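Local coordinates for protein O-phospho-L-seryl-tRNA:Cys-tRNA synthase (Methanocaldococcus jannaschii DSM 2661, PDB 5X6B) that probably converts O-phosphoseryl-tRNA(Cys) to Cys-tRNA(Cys) as a pyridoxal-phosphate-dependent enzyme, exchanging the phosphate of the tRNA-bound phosphoserine for sulfur, at residues E70-V84 / T294-S306. Sequence-based numbering, arbitrary orientation.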
loop_
_atom_site.group_PDB
_atom_site.type_symbol
_atom_site.label_atom_id
_atom_site.label_comp_id
_atom_site.label_asym_id
_atom_site.label_seq_id
_atom_site.Cartn_x
_atom_site.Cartn_y
_atom_site.Cartn_z
ATOM N N GLU B 70 0.732 -7.441 9.638
ATOM C CA GLU B 70 1.141 -8.168 8.437
ATOM C C GLU B 70 1.273 -7.217 7.252
ATOM O O GLU B 70 2.195 -7.333 6.446
ATOM C CB GLU B 70 0.140 -9.278 8.095
ATOM C CG GLU B 70 -0.057 -10.319 9.187
ATOM C CD GLU B 70 -1.111 -9.919 10.203
ATOM O OE1 GLU B 70 -1.589 -8.769 10.144
ATOM O OE2 GLU B 70 -1.461 -10.755 11.062
ATOM N N ALA B 71 0.349 -6.268 7.160
ATOM C CA ALA B 71 0.331 -5.333 6.048
ATOM C C ALA B 71 1.408 -4.270 6.208
ATOM O O ALA B 71 2.011 -3.843 5.227
ATOM C CB ALA B 71 -1.046 -4.687 5.914
ATOM N N LYS B 72 1.644 -3.838 7.443
ATOM C CA LYS B 72 2.681 -2.847 7.707
ATOM C C LYS B 72 4.059 -3.393 7.335
ATOM O O LYS B 72 4.888 -2.674 6.780
ATOM C CB LYS B 72 2.665 -2.418 9.169
ATOM C CG LYS B 72 1.411 -1.681 9.594
ATOM C CD LYS B 72 1.490 -1.334 11.067
ATOM C CE LYS B 72 0.258 -0.602 11.545
ATOM N NZ LYS B 72 0.292 -0.441 13.027
ATOM N N LYS B 73 4.295 -4.666 7.637
ATOM C CA LYS B 73 5.537 -5.315 7.243
ATOM C C LYS B 73 5.667 -5.316 5.729
ATOM O O LYS B 73 6.743 -5.062 5.186
ATOM C CB LYS B 73 5.600 -6.744 7.775
ATOM C CG LYS B 73 5.595 -6.848 9.284
ATOM C CD LYS B 73 5.570 -8.301 9.723
ATOM C CE LYS B 73 5.386 -8.411 11.223
ATOM N NZ LYS B 73 5.289 -9.829 11.651
ATOM N N ALA B 74 4.557 -5.600 5.056
ATOM C CA ALA B 74 4.521 -5.620 3.600
ATOM C C ALA B 74 4.823 -4.235 3.027
ATOM O O ALA B 74 5.483 -4.113 1.995
ATOM C CB ALA B 74 3.170 -6.122 3.116
ATOM N N VAL B 75 4.347 -3.195 3.705
ATOM C CA VAL B 75 4.659 -1.819 3.324
ATOM C C VAL B 75 6.162 -1.563 3.368
ATOM O O VAL B 75 6.735 -1.010 2.431
ATOM C CB VAL B 75 3.951 -0.798 4.242
ATOM C CG1 VAL B 75 4.440 0.614 3.955
ATOM C CG2 VAL B 75 2.450 -0.880 4.071
ATOM N N TYR B 76 6.795 -1.980 4.460
ATOM C CA TYR B 76 8.234 -1.811 4.632
ATOM C C TYR B 76 9.022 -2.460 3.494
ATOM O O TYR B 76 10.064 -1.955 3.082
ATOM C CB TYR B 76 8.679 -2.387 5.981
ATOM C CG TYR B 76 10.176 -2.566 6.107
ATOM C CD1 TYR B 76 10.993 -1.510 6.496
ATOM C CD2 TYR B 76 10.774 -3.790 5.829
ATOM C CE1 TYR B 76 12.367 -1.673 6.606
ATOM C CE2 TYR B 76 12.135 -3.956 5.927
ATOM C CZ TYR B 76 12.929 -2.898 6.320
ATOM O OH TYR B 76 14.287 -3.077 6.429
ATOM N N GLU B 77 8.516 -3.580 2.994
ATOM C CA GLU B 77 9.138 -4.280 1.876
ATOM C C GLU B 77 8.883 -3.602 0.535
ATOM O O GLU B 77 9.652 -3.776 -0.411
ATOM C CB GLU B 77 8.628 -5.715 1.807
ATOM C CG GLU B 77 8.954 -6.532 3.020
ATOM C CD GLU B 77 10.434 -6.800 3.144
ATOM O OE1 GLU B 77 11.106 -6.930 2.098
ATOM O OE2 GLU B 77 10.927 -6.874 4.289
ATOM N N TYR B 78 7.799 -2.837 0.458
ATOM C CA TYR B 78 7.307 -2.343 -0.825
ATOM C C TYR B 78 7.022 -0.837 -0.867
ATOM O O TYR B 78 6.079 -0.433 -1.528
ATOM C CB TYR B 78 6.014 -3.083 -1.214
ATOM C CG TYR B 78 6.169 -4.528 -1.661
ATOM C CD1 TYR B 78 6.354 -4.845 -3.003
ATOM C CD2 TYR B 78 6.086 -5.574 -0.751
ATOM C CE1 TYR B 78 6.475 -6.158 -3.421
ATOM C CE2 TYR B 78 6.208 -6.893 -1.158
ATOM C CZ TYR B 78 6.398 -7.178 -2.494
ATOM O OH TYR B 78 6.524 -8.484 -2.908
ATOM N N TRP B 79 7.810 -0.011 -0.176
ATOM C CA TRP B 79 7.590 1.441 -0.221
ATOM C C TRP B 79 7.595 1.976 -1.642
ATOM O O TRP B 79 6.728 2.750 -2.044
ATOM C CB TRP B 79 8.674 2.243 0.509
ATOM C CG TRP B 79 9.179 1.804 1.822
ATOM C CD1 TRP B 79 10.317 1.096 2.061
ATOM C CD2 TRP B 79 8.644 2.144 3.110
ATOM N NE1 TRP B 79 10.499 0.932 3.415
ATOM C CE2 TRP B 79 9.486 1.566 4.076
ATOM C CE3 TRP B 79 7.524 2.858 3.530
ATOM C CZ2 TRP B 79 9.239 1.677 5.439
ATOM C CZ3 TRP B 79 7.288 2.964 4.883
ATOM C CH2 TRP B 79 8.136 2.378 5.820
ATOM N N ASP B 80 8.616 1.559 -2.378
ATOM C CA ASP B 80 9.140 2.323 -3.501
ATOM C C ASP B 80 8.406 2.115 -4.822
ATOM O O ASP B 80 8.323 0.993 -5.322
ATOM C CB ASP B 80 10.623 1.987 -3.672
ATOM C CG ASP B 80 11.369 1.976 -2.350
ATOM O OD1 ASP B 80 11.641 3.069 -1.809
ATOM O OD2 ASP B 80 11.669 0.875 -1.846
ATOM N N GLY B 81 7.892 3.221 -5.365
ATOM C CA GLY B 81 7.281 3.281 -6.685
ATOM C C GLY B 81 6.423 2.100 -7.093
ATOM O O GLY B 81 5.478 1.730 -6.398
ATOM N N TYR B 82 6.763 1.504 -8.231
ATOM C CA TYR B 82 6.069 0.321 -8.719
ATOM C C TYR B 82 6.442 -0.917 -7.922
ATOM O O TYR B 82 7.535 -1.009 -7.370
ATOM C CB TYR B 82 6.389 0.067 -10.193
ATOM C CG TYR B 82 5.810 1.073 -11.153
ATOM C CD1 TYR B 82 4.608 0.828 -11.802
ATOM C CD2 TYR B 82 6.477 2.258 -11.428
ATOM C CE1 TYR B 82 4.080 1.742 -12.691
ATOM C CE2 TYR B 82 5.958 3.178 -12.314
ATOM C CZ TYR B 82 4.759 2.918 -12.943
ATOM O OH TYR B 82 4.243 3.836 -13.826
ATOM N N SER B 83 5.522 -1.872 -7.880
ATOM C CA SER B 83 5.820 -3.202 -7.374
ATOM C C SER B 83 5.495 -4.229 -8.451
ATOM O O SER B 83 4.528 -4.983 -8.336
ATOM C CB SER B 83 5.034 -3.497 -6.099
ATOM O OG SER B 83 5.055 -4.885 -5.816
ATOM N N VAL B 84 6.304 -4.244 -9.505
ATOM C CA VAL B 84 6.075 -5.145 -10.626
ATOM C C VAL B 84 7.343 -5.925 -10.985
ATOM O O VAL B 84 8.217 -5.433 -11.703
ATOM C CB VAL B 84 5.549 -4.375 -11.868
ATOM C CG1 VAL B 84 4.063 -4.078 -11.719
ATOM C CG2 VAL B 84 6.324 -3.078 -12.084
ATOM N N THR B 294 -0.973 -1.822 -14.610
ATOM C CA THR B 294 -0.485 -2.869 -13.729
ATOM C C THR B 294 -0.887 -2.586 -12.279
ATOM O O THR B 294 -0.030 -2.668 -11.398
ATOM C CB THR B 294 1.054 -2.971 -13.807
ATOM O OG1 THR B 294 1.602 -1.660 -14.008
ATOM C CG2 THR B 294 1.481 -3.857 -14.963
ATOM N N SER B 295 -2.177 -2.292 -12.054
ATOM C CA SER B 295 -2.707 -1.633 -10.839
ATOM C C SER B 295 -1.733 -1.677 -9.674
ATOM O O SER B 295 -1.556 -2.701 -9.011
ATOM C CB SER B 295 -4.052 -2.236 -10.443
ATOM O OG SER B 295 -5.118 -1.509 -11.037
ATOM N N ARG B 296 -1.111 -0.528 -9.447
ATOM C CA ARG B 296 0.277 -0.475 -9.020
ATOM C C ARG B 296 0.538 -0.234 -7.543
ATOM O O ARG B 296 -0.342 0.183 -6.790
ATOM C CB ARG B 296 0.978 0.615 -9.831
ATOM C CG ARG B 296 0.846 0.424 -11.328
ATOM C CD ARG B 296 0.714 1.752 -12.049
ATOM N NE ARG B 296 -0.586 2.378 -11.832
ATOM C CZ ARG B 296 -0.909 3.586 -12.282
ATOM N NH1 ARG B 296 -0.021 4.292 -12.964
ATOM N NH2 ARG B 296 -2.111 4.093 -12.045
ATOM N N GLY B 297 1.776 -0.517 -7.152
ATOM C CA GLY B 297 2.310 -0.109 -5.869
ATOM C C GLY B 297 1.606 -0.539 -4.599
ATOM O O GLY B 297 1.011 -1.610 -4.511
ATOM N N LEU B 298 1.669 0.350 -3.616
ATOM C CA LEU B 298 1.472 0.016 -2.207
ATOM C C LEU B 298 0.080 -0.500 -1.794
ATOM O O LEU B 298 -0.005 -1.505 -1.085
ATOM C CB LEU B 298 1.837 1.243 -1.365
ATOM C CG LEU B 298 2.310 1.041 0.068
ATOM C CD1 LEU B 298 3.385 -0.029 0.131
ATOM C CD2 LEU B 298 2.838 2.359 0.609
ATOM N N PRO B 299 -1.007 0.176 -2.214
ATOM C CA PRO B 299 -2.317 -0.250 -1.699
ATOM C C PRO B 299 -2.698 -1.699 -2.017
ATOM O O PRO B 299 -3.291 -2.365 -1.167
ATOM C CB PRO B 299 -3.287 0.718 -2.383
ATOM C CG PRO B 299 -2.468 1.933 -2.645
ATOM C CD PRO B 299 -1.126 1.396 -3.035
ATOM N N ILE B 300 -2.364 -2.183 -3.207
ATOM C CA ILE B 300 -2.724 -3.544 -3.583
ATOM C C ILE B 300 -1.904 -4.542 -2.764
ATOM O O ILE B 300 -2.354 -5.657 -2.473
ATOM C CB ILE B 300 -2.528 -3.791 -5.107
ATOM C CG1 ILE B 300 -3.079 -5.157 -5.518
ATOM C CG2 ILE B 300 -1.066 -3.675 -5.503
ATOM C CD1 ILE B 300 -4.563 -5.308 -5.293
ATOM N N VAL B 301 -0.707 -4.124 -2.370
ATOM C CA VAL B 301 0.154 -4.958 -1.545
ATOM C C VAL B 301 -0.411 -5.086 -0.132
ATOM O O VAL B 301 -0.387 -6.167 0.454
ATOM C CB VAL B 301 1.581 -4.399 -1.492
ATOM C CG1 VAL B 301 2.447 -5.217 -0.535
ATOM C CG2 VAL B 301 2.179 -4.398 -2.883
ATOM N N THR B 302 -0.928 -3.986 0.407
ATOM C CA THR B 302 -1.565 -4.026 1.714
ATOM C C THR B 302 -2.848 -4.851 1.651
ATOM O O THR B 302 -3.176 -5.564 2.599
ATOM C CB THR B 302 -1.884 -2.617 2.244
ATOM O OG1 THR B 302 -2.818 -1.964 1.374
ATOM C CG2 THR B 302 -0.616 -1.790 2.339
ATOM N N LEU B 303 -3.557 -4.766 0.527
ATOM C CA LEU B 303 -4.806 -5.503 0.343
ATOM C C LEU B 303 -4.559 -7.011 0.358
ATOM O O LEU B 303 -5.303 -7.765 0.989
ATOM C CB LEU B 303 -5.486 -5.088 -0.964
ATOM C CG LEU B 303 -6.898 -5.615 -1.242
ATOM C CD1 LEU B 303 -7.874 -5.174 -0.162
ATOM C CD2 LEU B 303 -7.381 -5.152 -2.609
ATOM N N MET B 304 -3.510 -7.447 -0.332
ATOM C CA MET B 304 -3.114 -8.854 -0.318
ATOM C C MET B 304 -2.592 -9.280 1.057
ATOM O O MET B 304 -2.796 -10.416 1.487
ATOM C CB MET B 304 -2.046 -9.126 -1.381
ATOM C CG MET B 304 -2.551 -9.061 -2.817
ATOM S SD MET B 304 -1.277 -9.518 -4.018
ATOM C CE MET B 304 -0.195 -8.097 -3.926
ATOM N N ALA B 305 -1.919 -8.365 1.744
ATOM C CA ALA B 305 -1.346 -8.665 3.054
ATOM C C ALA B 305 -2.414 -8.729 4.149
ATOM O O ALA B 305 -2.366 -9.592 5.022
ATOM C CB ALA B 305 -0.289 -7.638 3.408
ATOM N N SER B 306 -3.379 -7.815 4.098
ATOM C CA SER B 306 -4.462 -7.793 5.073
ATOM C C SER B 306 -5.526 -8.845 4.785
ATOM O O SER B 306 -6.451 -9.029 5.575
ATOM C CB SER B 306 -5.120 -6.417 5.112
ATOM O OG SER B 306 -4.184 -5.420 5.469
#
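A71 and A305 bring helices 70-77 and 298-305 together, their CA atoms 4.8 Å apart. The axes approach to 8.3 Å and run roughly antiparallel, at 145° between their N-to-C directions, a closeness that alanine side chains permit: A305 CB lies 3.8 Å from A74 CB.

Apolar packing continues along both helices. With chi1 at 175°, V301 extends CG1 away from its own amide N, to A74 CB and to Y78 CD2 (3.7 Å), while its CG2 sits over one face of the Y78 ring, displaced toward the rim. V75 divides its branches, CG1 meeting the L298 methyls and V75 CG2 touching T302 CG2 at 3.6 Å.

Beyond the helices, the aliphatic part of R296 runs alongside the Y82 ring, R296 CD being 3.4 Å from Y82 CE1; ring and guanidinium planes are 49° apart. The guanidinium forms a salt bridge with E124 of the second subunit.

Two hydroxyls tie helix 298-305 to the loop after the cofactor-bearing K255: T302 OG1 donates to P299 O (2.6 Å) and is also hydrogen-bonded with S260 N, while S306 OG bonds to A258 O.

W79 O bonds to S260 OG of the second subunit, placing the contact at the subunit interface; helix 298-305, joined here to helix 69-77, rests with I300, L303 and M304 on F103 of helix 100-111.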